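Beta-lactamase (Burkholderia cenocepacia, PDB 5E2G) probably hydrolyses beta-lactam antibiotics, opening the lactam ring with water to give substituted beta-amino acids, as a member of the class C serine beta-lactamases. Local coordinates at residues A[58-63]-A[320-325]; A[63-68]-A[148-153]; A[68-73]-A[251-256]; A[266-271]-A[311-316]; A[280-285]-A[347-352]. One frame throughout, in Å; residues are numbered along the deposited sequence. Where two conformers were deposited one is given.

Contact 1: residues A[58-63]-A[320-325]; sequences FEIGSV and FSTYVA
E59 lays its aliphatic chain over one face of the F320 ring in a CH-pi contact, with CG 3.9 Å from the ring centroid and 24° off the normal. The carboxylate plane is tilted 30° from that of the ring, and both its oxygens are held, by T317 OG1 and Y197 OH, which probably makes burial of the carboxylate tolerable. The apolar contacts run along the rest of the interface. F58 meets F320 rim to rim, with CD2 of F58 3.8 Å from CD2 of F320. Farther on, V63 spreads its two methyls: CG1, anti to the backbone N (chi1 -179°), reaches CG2 of V324 at 4.0 Å, while CG2 sits 3.8 Å from CG2 of T322. The polar link is indirect. Water 1 donates to the carbonyl O of E59 at 2.9 Å and lies 2.6 Å from OG1 of T322, which also packs 3.2 Å from CA of I60. Threonine suits this junction because its methyl faces valine while its hydroxyl faces the water. Apolar contacts and one bridging water, with no direct hydrogen bond between the segments, therefore fit the turn carrying S62 against strand 321-327.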
# COMPACT_ATOMS: atom_id res chain seq x y z
N PHE A 58 -2.57 7.58 -11.03
CA PHE A 58 -1.39 7.89 -10.24
C PHE A 58 -0.69 6.59 -9.85
O PHE A 58 -1.34 5.56 -9.63
CB PHE A 58 -1.75 8.65 -8.96
CG PHE A 58 -2.43 9.96 -9.19
CD1 PHE A 58 -3.79 10.02 -9.47
CD2 PHE A 58 -1.73 11.15 -9.11
CE1 PHE A 58 -4.42 11.22 -9.67
CE2 PHE A 58 -2.36 12.36 -9.31
CZ PHE A 58 -3.71 12.39 -9.60
N GLU A 59 0.64 6.63 -9.75
CA GLU A 59 1.40 5.54 -9.17
C GLU A 59 1.34 5.65 -7.65
O GLU A 59 1.66 6.70 -7.09
CB GLU A 59 2.86 5.56 -9.63
CG GLU A 59 3.04 5.82 -11.11
CD GLU A 59 4.48 6.11 -11.49
OE1 GLU A 59 5.35 6.20 -10.60
OE2 GLU A 59 4.74 6.27 -12.71
N ILE A 60 0.95 4.56 -6.98
CA ILE A 60 0.78 4.59 -5.53
C ILE A 60 1.96 3.96 -4.80
O ILE A 60 1.90 3.80 -3.57
CB ILE A 60 -0.56 3.96 -5.11
CG1 ILE A 60 -0.64 2.48 -5.49
CG2 ILE A 60 -1.72 4.71 -5.72
CD1 ILE A 60 -1.91 1.80 -4.98
N GLY A 61 3.03 3.62 -5.50
CA GLY A 61 4.21 3.12 -4.82
C GLY A 61 3.90 1.91 -3.95
O GLY A 61 3.20 0.98 -4.35
N SER A 62 4.42 1.94 -2.72
CA SER A 62 4.32 0.82 -1.80
C SER A 62 2.91 0.56 -1.31
O SER A 62 2.67 -0.47 -0.68
CB SER A 62 5.24 1.04 -0.60
OG SER A 62 6.60 1.01 -1.00
N VAL A 63 1.96 1.47 -1.56
CA VAL A 63 0.57 1.15 -1.26
C VAL A 63 0.11 -0.02 -2.11
O VAL A 63 -0.82 -0.74 -1.74
CB VAL A 63 -0.32 2.40 -1.44
CG1 VAL A 63 -1.76 2.09 -1.10
CG2 VAL A 63 0.18 3.55 -0.58
N PHE A 320 5.67 10.49 -7.65
CA PHE A 320 4.33 10.50 -7.06
C PHE A 320 4.40 10.33 -5.54
O PHE A 320 5.33 9.74 -4.99
CB PHE A 320 3.44 9.40 -7.64
CG PHE A 320 3.14 9.54 -9.11
CD1 PHE A 320 4.09 9.19 -10.07
CD2 PHE A 320 1.90 9.97 -9.54
CE1 PHE A 320 3.80 9.30 -11.42
CE2 PHE A 320 1.61 10.08 -10.90
CZ PHE A 320 2.56 9.74 -11.84
N SER A 321 3.35 10.80 -4.86
CA SER A 321 3.22 10.67 -3.41
C SER A 321 1.81 10.22 -3.05
O SER A 321 0.83 10.81 -3.51
CB SER A 321 3.53 12.00 -2.71
OG SER A 321 4.88 12.37 -2.90
N THR A 322 1.71 9.19 -2.20
CA THR A 322 0.45 8.57 -1.83
C THR A 322 0.35 8.43 -0.32
O THR A 322 1.35 8.19 0.36
CB THR A 322 0.33 7.18 -2.47
OG1 THR A 322 0.70 7.28 -3.85
CG2 THR A 322 -1.09 6.64 -2.37
N TYR A 323 -0.87 8.55 0.20
CA TYR A 323 -1.15 8.25 1.60
C TYR A 323 -2.57 7.73 1.72
O TYR A 323 -3.48 8.25 1.07
CB TYR A 323 -0.97 9.47 2.51
CG TYR A 323 -1.10 9.16 3.99
CD1 TYR A 323 -0.24 8.26 4.61
CD2 TYR A 323 -2.07 9.78 4.76
CE1 TYR A 323 -0.35 7.97 5.97
CE2 TYR A 323 -2.19 9.50 6.12
CZ TYR A 323 -1.33 8.59 6.72
OH TYR A 323 -1.44 8.32 8.06
N VAL A 324 -2.76 6.72 2.56
CA VAL A 324 -4.05 6.10 2.82
C VAL A 324 -4.21 5.93 4.32
O VAL A 324 -3.32 5.39 4.97
CB VAL A 324 -4.16 4.73 2.13
CG1 VAL A 324 -5.46 4.07 2.51
CG2 VAL A 324 -4.01 4.88 0.61
N ALA A 325 -5.34 6.37 4.87
CA ALA A 325 -5.58 6.19 6.29
C ALA A 325 -7.08 6.08 6.55
O ALA A 325 -7.86 6.81 5.95
CB ALA A 325 -4.99 7.34 7.12
O HOH W 1 3.16 7.41 -4.75

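Contact 2: residues A[63-68]-A[148-153]; sequences VSKTLT and YSNVAI
The phenol ring of Y148 and the K65 side chain approach from opposite directions, and NZ of K65 comes in obliquely, 3.4 Å from both CE2 and CZ of Y148. Elsewhere the ring meets that of H110, with planes about 40° apart, and the phenol O is bonded to K313. The second flat group, the N150 amide, offers OD1 to K65 NZ in a weak hydrogen bond of 3.4 Å, the two side chains crossing at about a right angle. K65 reaches so far because its chain is extended beyond CG, and NZ has, in the conformer of S62 given, a further weak bond to S62 OG. Its methylenes run along I153, with CG2 of I153 near CE and CG1 near CB and CG; I153 is poorly ordered, so the tightness of this packing is doubtful. One turn on, T68 puts its methyl CG2 3.7 Å from CD1 of I153, while its hydroxyl bonds P218 O. S149 is the N-cap of helix 150-164, its OG accepting a weak bond from V151 N at 3.1 Å. The lysine at the start of helix 64-77, beside a Tyr-Ser-Asn sequence, is consistent with the SxxK and YxN motifs of a class C beta-lactamase active site.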
# COMPACT_ATOMS: atom_id res chain seq x y z
N VAL A 63 1.96 1.47 -1.56
CA VAL A 63 0.57 1.15 -1.26
C VAL A 63 0.11 -0.02 -2.11
O VAL A 63 -0.82 -0.74 -1.74
CB VAL A 63 -0.32 2.40 -1.44
CG1 VAL A 63 -1.76 2.09 -1.10
CG2 VAL A 63 0.18 3.55 -0.58
N SER A 64 0.78 -0.26 -3.25
CA SER A 64 0.55 -1.48 -4.02
C SER A 64 0.60 -2.72 -3.14
O SER A 64 -0.21 -3.63 -3.30
CB SER A 64 1.61 -1.60 -5.13
OG SER A 64 1.62 -0.48 -5.99
N LYS A 65 1.52 -2.74 -2.18
CA LYS A 65 1.69 -3.91 -1.32
C LYS A 65 0.45 -4.21 -0.47
O LYS A 65 0.30 -5.35 -0.01
CB LYS A 65 2.90 -3.71 -0.42
CG LYS A 65 4.13 -3.19 -1.13
CD LYS A 65 5.17 -2.66 -0.13
CE LYS A 65 6.49 -2.26 -0.81
NZ LYS A 65 7.52 -1.84 0.17
N THR A 66 -0.43 -3.24 -0.24
CA THR A 66 -1.65 -3.56 0.49
C THR A 66 -2.56 -4.45 -0.35
O THR A 66 -3.26 -5.30 0.20
CB THR A 66 -2.40 -2.29 0.92
OG1 THR A 66 -2.82 -1.53 -0.21
CG2 THR A 66 -1.52 -1.43 1.82
N LEU A 67 -2.54 -4.29 -1.68
CA LEU A 67 -3.36 -5.14 -2.54
C LEU A 67 -2.75 -6.52 -2.69
O LEU A 67 -3.47 -7.52 -2.68
CB LEU A 67 -3.55 -4.47 -3.90
CG LEU A 67 -4.39 -3.20 -3.81
CD1 LEU A 67 -3.99 -2.19 -4.88
CD2 LEU A 67 -5.86 -3.54 -3.90
N THR A 68 -1.42 -6.58 -2.80
CA THR A 68 -0.73 -7.86 -2.77
C THR A 68 -1.03 -8.62 -1.48
O THR A 68 -1.31 -9.82 -1.51
CB THR A 68 0.77 -7.63 -2.92
OG1 THR A 68 1.02 -6.92 -4.14
CG2 THR A 68 1.51 -8.95 -2.96
N TYR A 148 12.31 -2.05 6.08
CA TYR A 148 11.53 -1.80 4.87
C TYR A 148 12.29 -2.24 3.63
O TYR A 148 13.47 -1.90 3.46
CB TYR A 148 11.19 -0.32 4.79
CG TYR A 148 9.87 -0.09 4.10
CD1 TYR A 148 8.69 -0.46 4.72
CD2 TYR A 148 9.81 0.47 2.82
CE1 TYR A 148 7.48 -0.28 4.10
CE2 TYR A 148 8.60 0.66 2.19
CZ TYR A 148 7.43 0.29 2.84
OH TYR A 148 6.22 0.47 2.24
N SER A 149 11.61 -2.97 2.74
CA SER A 149 12.29 -3.64 1.63
C SER A 149 11.30 -4.12 0.55
O SER A 149 10.28 -4.73 0.87
CB SER A 149 13.12 -4.82 2.15
OG SER A 149 13.49 -5.70 1.10
N ASN A 150 11.62 -3.84 -0.72
CA ASN A 150 10.81 -4.32 -1.83
C ASN A 150 11.01 -5.81 -2.10
O ASN A 150 10.16 -6.43 -2.74
CB ASN A 150 11.12 -3.53 -3.11
CG ASN A 150 10.59 -2.11 -3.07
OD1 ASN A 150 9.52 -1.85 -2.55
ND2 ASN A 150 11.35 -1.19 -3.64
N VAL A 151 12.13 -6.38 -1.64
CA VAL A 151 12.39 -7.80 -1.85
C VAL A 151 11.46 -8.67 -1.01
O VAL A 151 11.04 -9.75 -1.43
CB VAL A 151 13.87 -8.11 -1.56
CG1 VAL A 151 14.09 -9.61 -1.50
CG2 VAL A 151 14.75 -7.47 -2.62
N ALA A 152 11.13 -8.22 0.20
CA ALA A 152 10.22 -8.96 1.06
C ALA A 152 8.85 -9.10 0.41
O ALA A 152 8.41 -10.20 0.06
CB ALA A 152 10.10 -8.28 2.42
N ILE A 153 8.16 -7.97 0.22
CA ILE A 153 6.82 -7.99 -0.35
C ILE A 153 6.85 -8.32 -1.83
O ILE A 153 5.90 -8.92 -2.35
CB ILE A 153 6.13 -6.64 -0.08
CG1 ILE A 153 4.86 -6.51 -0.91
CG2 ILE A 153 7.11 -5.51 -0.36
CD1 ILE A 153 3.73 -7.42 -0.47

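Contact 3: residues A[68-73]-A[251-256]; sequences TATLAS and ERTHTG
T253 directs its CB at helix 64-77, and its two branches then part company. The methyl CG2 rests on the helix surface, 3.7 Å from CB of S73, 3.9 Å from CA of T70 and 4.0 Å from the carbonyl O of A69. The short side chains of A69 and S73 let this methyl come close to the helix backbone. The other branch, OG1, lies between the backbone N and carbonyl carbon (chi1 74°), where it bonds back to I250 O. Water 2 donates to OG1 of T253 at 3.2 Å and to OG1 of T70 at 2.8 Å. T70 OG1 is itself tied to T66 O, so each hydroxyl bonds back to a carbonyl earlier in the chain, and water 2 links the two. S73 OG, bonded to A249 O, touches CB of R252 at 3.7 Å. T253 is itself part of a type I turn from R252 to T255, and the carbonyl O of R252 takes two hydrogen bonds from T255, one from its N and one from OG1 at 2.8 Å. The arrangement belongs to the serine beta-lactamase fold: the long buried helix 64-77 packs against the turn that leads from helix 244-252 into sheet strand 256-260.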
# COMPACT_ATOMS: atom_id res chain seq x y z
N THR A 68 -1.42 -6.58 -2.80
CA THR A 68 -0.73 -7.86 -2.77
C THR A 68 -1.03 -8.62 -1.48
O THR A 68 -1.31 -9.82 -1.51
CB THR A 68 0.77 -7.63 -2.92
OG1 THR A 68 1.02 -6.92 -4.14
CG2 THR A 68 1.51 -8.95 -2.96
N ALA A 69 -0.97 -7.93 -0.33
CA ALA A 69 -1.29 -8.57 0.94
C ALA A 69 -2.72 -9.12 0.94
O ALA A 69 -2.98 -10.20 1.47
CB ALA A 69 -1.10 -7.59 2.09
N THR A 70 -3.65 -8.38 0.34
CA THR A 70 -5.03 -8.85 0.28
C THR A 70 -5.14 -10.12 -0.54
O THR A 70 -5.86 -11.05 -0.17
CB THR A 70 -5.92 -7.76 -0.31
OG1 THR A 70 -5.81 -6.58 0.50
CG2 THR A 70 -7.38 -8.20 -0.34
N LEU A 71 -4.42 -10.18 -1.66
CA LEU A 71 -4.41 -11.39 -2.49
C LEU A 71 -3.87 -12.58 -1.71
O LEU A 71 -4.44 -13.68 -1.76
CB LEU A 71 -3.59 -11.14 -3.75
CG LEU A 71 -3.63 -12.29 -4.75
CD1 LEU A 71 -4.96 -12.32 -5.47
CD2 LEU A 71 -2.47 -12.18 -5.72
N ALA A 72 -2.76 -12.38 -0.99
CA ALA A 72 -2.16 -13.46 -0.20
C ALA A 72 -3.10 -13.89 0.90
O ALA A 72 -3.22 -15.08 1.21
CB ALA A 72 -0.82 -13.01 0.38
N SER A 73 -3.79 -12.93 1.51
CA SER A 73 -4.79 -13.22 2.53
C SER A 73 -5.94 -14.03 1.94
O SER A 73 -6.47 -14.94 2.58
CB SER A 73 -5.28 -11.91 3.14
OG SER A 73 -6.12 -12.12 4.25
N GLU A 251 -10.35 -8.24 5.95
CA GLU A 251 -10.27 -7.90 7.36
C GLU A 251 -9.03 -8.51 8.01
O GLU A 251 -8.38 -7.88 8.84
CB GLU A 251 -11.54 -8.35 8.10
CG GLU A 251 -11.64 -7.72 9.48
CD GLU A 251 -12.88 -8.13 10.27
OE1 GLU A 251 -13.60 -9.05 9.82
OE2 GLU A 251 -13.13 -7.52 11.33
N ARG A 252 -8.66 -9.72 7.58
CA ARG A 252 -7.53 -10.42 8.18
C ARG A 252 -6.19 -9.75 7.88
O ARG A 252 -5.23 -9.99 8.61
CB ARG A 252 -7.53 -11.87 7.70
CG ARG A 252 -7.13 -12.85 8.77
CD ARG A 252 -7.59 -14.25 8.40
NE ARG A 252 -6.75 -15.26 9.03
CZ ARG A 252 -7.02 -15.83 10.19
NH1 ARG A 252 -6.18 -16.74 10.68
NH2 ARG A 252 -8.12 -15.50 10.87
N THR A 253 -6.10 -8.91 6.84
CA THR A 253 -4.88 -8.12 6.67
C THR A 253 -4.70 -7.06 7.76
O THR A 253 -3.67 -6.38 7.78
CB THR A 253 -4.85 -7.42 5.31
OG1 THR A 253 -5.77 -6.32 5.33
CG2 THR A 253 -5.21 -8.38 4.18
N HIS A 254 -5.70 -6.88 8.63
CA HIS A 254 -5.60 -5.96 9.76
C HIS A 254 -5.12 -6.64 11.03
O HIS A 254 -5.14 -6.03 12.10
CB HIS A 254 -6.95 -5.30 10.06
CG HIS A 254 -7.57 -4.59 8.89
ND1 HIS A 254 -8.79 -3.96 8.97
CD2 HIS A 254 -7.15 -4.43 7.61
CE1 HIS A 254 -9.10 -3.45 7.80
NE2 HIS A 254 -8.13 -3.72 6.96
N THR A 255 -4.73 -7.91 10.94
CA THR A 255 -4.20 -8.64 12.08
C THR A 255 -2.87 -8.03 12.51
O THR A 255 -2.00 -7.80 11.67
CB THR A 255 -4.02 -10.11 11.71
OG1 THR A 255 -5.29 -10.68 11.37
CG2 THR A 255 -3.38 -10.90 12.84
N GLY A 256 -2.70 -7.76 13.80
CA GLY A 256 -1.48 -7.15 14.31
C GLY A 256 -0.45 -8.18 14.71
O GLY A 256 -0.69 -8.97 15.63
O HOH W 2 -6.58 -4.87 2.54

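Contact 4: residues A[266-271]-A[311-316]; sequences DLIWEQ and INKTGS
K313 bends toward E270 through two turns of its chain, chi2 74° and chi4 80°, while the E270 chain runs extended beyond CG to meet it. The bends bring CD and CE of K313 near OE2 of E270, yet NZ stops 4.3 Å from that OE2, beyond salt-bridge range. Water 3 closes the interval: it donates to OE2 of E270 at 2.7 Å and accepts from NZ of K313 at 2.9 Å. Each end has a direct partner as well, R146 for the carboxylate, and Y148 OH and the carbonyl O of T314 for the lysine. Long flexible chains suit both positions, since each must serve several polar neighbours. The backbones pair as neighbouring antiparallel strands, E270 with N312 being a hydrogen-bonded pair, with E270 N bonded to N312 O at 3.2 Å and N312 N to E270 O at 2.9 Å. These strands, 270-273 and 309-316, belong to the large antiparallel sheet of the fold, and K313-T314-G315 is consistent with the KTG motif that borders the active site of class C enzymes. Q271 and I311 form the next, non-hydrogen-bonded pair, their side chains lying side by side on the opposite face from E270 and N312. On the I311 side, W269 sets CE3 of its indole 3.8 Å from CG2 of I311, the two side chains crossing at about a right angle. The carbonyl O of N312 lies at the indole edge, 3.6 Å from CE3 of W269. H254 and F326 make edge-to-face contacts with the same broad ring.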
# COMPACT_ATOMS: atom_id res chain seq x y z
N ASP A 266 0.76 -4.89 10.61
CA ASP A 266 -0.21 -5.89 10.18
C ASP A 266 0.36 -6.61 8.96
O ASP A 266 1.58 -6.63 8.77
CB ASP A 266 -1.57 -5.24 9.91
CG ASP A 266 -2.09 -4.42 11.08
OD1 ASP A 266 -1.55 -4.54 12.20
OD2 ASP A 266 -3.07 -3.66 10.88
N LEU A 267 -0.48 -7.19 8.11
CA LEU A 267 0.02 -7.70 6.84
C LEU A 267 0.10 -6.50 5.91
O LEU A 267 -0.90 -6.08 5.33
CB LEU A 267 -0.87 -8.80 6.28
CG LEU A 267 -0.16 -9.65 5.21
CD1 LEU A 267 1.03 -10.40 5.81
CD2 LEU A 267 -1.12 -10.63 4.54
N ILE A 268 1.30 -5.94 5.81
CA ILE A 268 1.62 -4.73 5.05
C ILE A 268 1.02 -3.49 5.68
O ILE A 268 1.73 -2.50 5.88
CB ILE A 268 1.21 -4.86 3.57
CG1 ILE A 268 2.03 -5.97 2.89
CG2 ILE A 268 1.41 -3.52 2.85
CD1 ILE A 268 3.54 -5.72 2.94
N TRP A 269 -0.28 -3.50 6.00
CA TRP A 269 -0.87 -2.38 6.71
C TRP A 269 -0.13 -2.10 8.01
O TRP A 269 0.46 -2.99 8.62
CB TRP A 269 -2.34 -2.63 7.03
CG TRP A 269 -3.24 -2.68 5.84
CD1 TRP A 269 -3.85 -3.78 5.34
CD2 TRP A 269 -3.63 -1.57 5.01
NE1 TRP A 269 -4.61 -3.43 4.24
CE2 TRP A 269 -4.49 -2.08 4.02
CE3 TRP A 269 -3.33 -0.20 5.01
CZ2 TRP A 269 -5.06 -1.27 3.03
CZ3 TRP A 269 -3.90 0.60 4.03
CH2 TRP A 269 -4.75 0.06 3.06
N GLU A 270 -0.19 -0.85 8.45
CA GLU A 270 0.41 -0.42 9.71
C GLU A 270 -0.66 0.32 10.51
O GLU A 270 -1.47 1.04 9.93
CB GLU A 270 1.64 0.46 9.43
CG GLU A 270 2.62 -0.19 8.45
CD GLU A 270 3.43 0.81 7.63
OE1 GLU A 270 3.23 2.03 7.81
OE2 GLU A 270 4.26 0.38 6.81
N GLN A 271 -0.69 0.12 11.82
CA GLN A 271 -1.82 0.62 12.59
C GLN A 271 -1.39 1.11 13.96
O GLN A 271 -0.28 0.85 14.43
CB GLN A 271 -2.91 -0.45 12.74
CG GLN A 271 -2.61 -1.45 13.81
CD GLN A 271 -3.66 -2.53 13.93
OE1 GLN A 271 -3.77 -3.17 14.97
NE2 GLN A 271 -4.42 -2.75 12.88
N ILE A 311 -5.47 2.90 10.75
CA ILE A 311 -4.78 2.01 9.82
C ILE A 311 -4.32 2.86 8.64
O ILE A 311 -5.12 3.62 8.08
CB ILE A 311 -5.69 0.87 9.35
CG1 ILE A 311 -6.26 0.11 10.55
CG2 ILE A 311 -4.96 -0.05 8.39
CD1 ILE A 311 -7.37 -0.83 10.20
N ASN A 312 -3.05 2.75 8.27
CA ASN A 312 -2.53 3.59 7.20
C ASN A 312 -1.42 2.89 6.42
O ASN A 312 -0.94 1.82 6.78
CB ASN A 312 -2.05 4.97 7.72
CG ASN A 312 -0.83 4.89 8.64
OD1 ASN A 312 -0.29 3.83 8.92
ND2 ASN A 312 -0.39 6.05 9.09
N LYS A 313 -1.03 3.52 5.31
CA LYS A 313 0.11 3.09 4.52
C LYS A 313 0.54 4.25 3.63
O LYS A 313 -0.29 4.94 3.05
CB LYS A 313 -0.24 1.88 3.65
CG LYS A 313 0.90 1.39 2.79
CD LYS A 313 1.93 0.67 3.63
CE LYS A 313 3.20 0.42 2.83
NZ LYS A 313 4.07 1.64 2.74
N THR A 314 1.85 4.45 3.54
CA THR A 314 2.46 5.44 2.65
C THR A 314 2.94 4.78 1.36
O THR A 314 3.20 3.58 1.30
CB THR A 314 3.64 6.12 3.33
OG1 THR A 314 4.42 5.13 4.01
CG2 THR A 314 3.16 7.16 4.33
N GLY A 315 3.08 5.61 0.32
CA GLY A 315 3.66 5.17 -0.93
C GLY A 315 4.42 6.30 -1.61
O GLY A 315 3.93 7.43 -1.64
N SER A 316 5.61 6.01 -2.13
CA SER A 316 6.42 7.03 -2.79
C SER A 316 7.16 6.41 -3.96
O SER A 316 8.00 5.52 -3.77
CB SER A 316 7.43 7.65 -1.82
OG SER A 316 6.79 8.40 -0.80
O HOH W 3 5.67 1.96 5.13

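Contact 5: residues A[280-285]-A[347-352]; sequences TLLAGN and RVKAAY
The CA atoms of L282 and V348 are the closest pair where helix 280-284 and helix 347-352 run roughly antiparallel, their axes 10.1 Å apart at closest approach and 154° between directions. V348 is the wedge between them. Its CG1, anti to the backbone N (chi1 173°), presses on CB of L281 at 3.7 Å, while CG2 turns to N285 and lies 4.0 Å from CB of that residue. A branched, compact valine can thus touch L281 in the helix and N285 just beyond its end. L281 reaches past it with CD1, 3.5 Å from CD1 of Y352. This methyl approaches the tyrosine ring obliquely, and the ring is held at its far end by a hydrogen bond from Y352 OH to V276 O. Nearer the surface, L282 CD2 meets CG of K349 at 4.1 Å. The lysine contributes its methylenes to the apolar seam and sends its NZ to a salt bridge with E346. Both helices also rest on the sheet, L281 on W310 and Y272, V348 on Y323. This is the helical layer formed with the C-terminal helix 344-357, on the face of the central sheet turned away from helix 64-77, as in the alpha-beta-alpha sandwich of serine beta-lactamases.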
# COMPACT_ATOMS: atom_id res chain seq x y z
N THR A 280 2.26 10.21 17.70
CA THR A 280 2.32 8.78 17.45
C THR A 280 2.44 8.50 15.96
O THR A 280 3.25 7.66 15.54
CB THR A 280 1.09 8.08 18.02
OG1 THR A 280 1.13 8.17 19.44
CG2 THR A 280 1.10 6.64 17.63
N LEU A 281 1.67 9.21 15.14
CA LEU A 281 1.71 9.00 13.70
C LEU A 281 2.99 9.53 13.10
O LEU A 281 3.58 8.90 12.22
CB LEU A 281 0.51 9.67 13.03
CG LEU A 281 -0.85 9.18 13.51
CD1 LEU A 281 -1.94 10.00 12.85
CD2 LEU A 281 -1.03 7.70 13.18
N LEU A 282 3.44 10.70 13.56
CA LEU A 282 4.68 11.25 13.05
C LEU A 282 5.84 10.30 13.32
O LEU A 282 6.65 10.03 12.43
CB LEU A 282 4.94 12.63 13.67
CG LEU A 282 3.83 13.68 13.52
CD1 LEU A 282 4.11 14.91 14.34
CD2 LEU A 282 3.62 14.05 12.07
N ALA A 283 5.91 9.76 14.54
CA ALA A 283 7.00 8.85 14.89
C ALA A 283 6.94 7.56 14.09
O ALA A 283 7.97 7.03 13.67
CB ALA A 283 6.97 8.54 16.39
N GLY A 284 5.72 7.06 13.86
CA GLY A 284 5.56 5.83 13.10
C GLY A 284 5.83 5.99 11.62
O GLY A 284 6.24 5.03 10.96
N ASN A 285 5.62 7.18 11.07
CA ASN A 285 5.91 7.45 9.67
C ASN A 285 7.23 8.17 9.48
O ASN A 285 7.50 8.67 8.38
CB ASN A 285 4.78 8.25 9.03
CG ASN A 285 3.48 7.47 9.01
OD1 ASN A 285 2.56 7.76 9.77
ND2 ASN A 285 3.42 6.45 8.17
N ARG A 347 1.88 14.62 4.42
CA ARG A 347 0.67 13.86 4.11
C ARG A 347 -0.03 13.44 5.39
O ARG A 347 -1.27 13.48 5.48
CB ARG A 347 1.00 12.64 3.26
CG ARG A 347 2.13 12.84 2.27
CD ARG A 347 2.53 11.53 1.61
NE ARG A 347 3.86 11.63 1.03
CZ ARG A 347 4.54 10.60 0.53
NH1 ARG A 347 4.01 9.39 0.54
NH2 ARG A 347 5.75 10.78 0.03
N VAL A 348 0.75 13.03 6.39
CA VAL A 348 0.18 12.57 7.65
C VAL A 348 -0.57 13.70 8.33
O VAL A 348 -1.71 13.54 8.77
CB VAL A 348 1.29 12.00 8.55
CG1 VAL A 348 0.76 11.69 9.92
CG2 VAL A 348 1.90 10.76 7.92
N LYS A 349 0.06 14.89 8.40
CA LYS A 349 -0.53 16.01 9.12
C LYS A 349 -1.84 16.44 8.47
O LYS A 349 -2.82 16.73 9.18
CB LYS A 349 0.43 17.19 9.16
CG LYS A 349 1.68 16.98 9.98
CD LYS A 349 2.55 18.21 9.91
CE LYS A 349 4.02 17.85 9.94
NZ LYS A 349 4.85 18.97 9.41
N ALA A 350 -1.88 16.49 7.14
CA ALA A 350 -3.10 16.90 6.45
C ALA A 350 -4.22 15.89 6.66
O ALA A 350 -5.37 16.27 6.92
CB ALA A 350 -2.80 17.12 4.97
N ALA A 351 -3.91 14.60 6.55
CA ALA A 351 -4.93 13.58 6.82
C ALA A 351 -5.46 13.69 8.24
O ALA A 351 -6.67 13.60 8.47
CB ALA A 351 -4.34 12.19 6.56
N TYR A 352 -4.56 13.88 9.20
CA TYR A 352 -4.98 13.98 10.60
C TYR A 352 -5.89 15.18 10.81
O TYR A 352 -6.91 15.08 11.50
CB TYR A 352 -3.75 14.05 11.50
CG TYR A 352 -3.99 13.85 12.98
CD1 TYR A 352 -4.16 12.58 13.51
CD2 TYR A 352 -4.00 14.93 13.85
CE1 TYR A 352 -4.35 12.39 14.87
CE2 TYR A 352 -4.20 14.75 15.22
CZ TYR A 352 -4.37 13.47 15.72
OH TYR A 352 -4.57 13.30 17.07

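Overall arrangement
Contacts 1, 2 and 4 converge on the probable active site. Contact 1 ends in the turn bearing S62 and shares V63 with contact 2. The two also meet where S62 packs by Y148, a close approach whose detail is doubtful because S62 has two conformers; the phenol O of Y148 in turn joins contact 2 to K313 of contact 4. Strands 321-327 and 309-316 join contacts 1 and 4 through T322 N and G315 O, 2.9 Å apart. Helix 64-77 carries the chain on from contact 2 to contact 3, with T68 in both. On the sheet's other side, contact 5 touches contact 4 through R347 NH2 and S316 OG, 2.7 Å apart, yet its centre lies about 22 Å from that of contact 3.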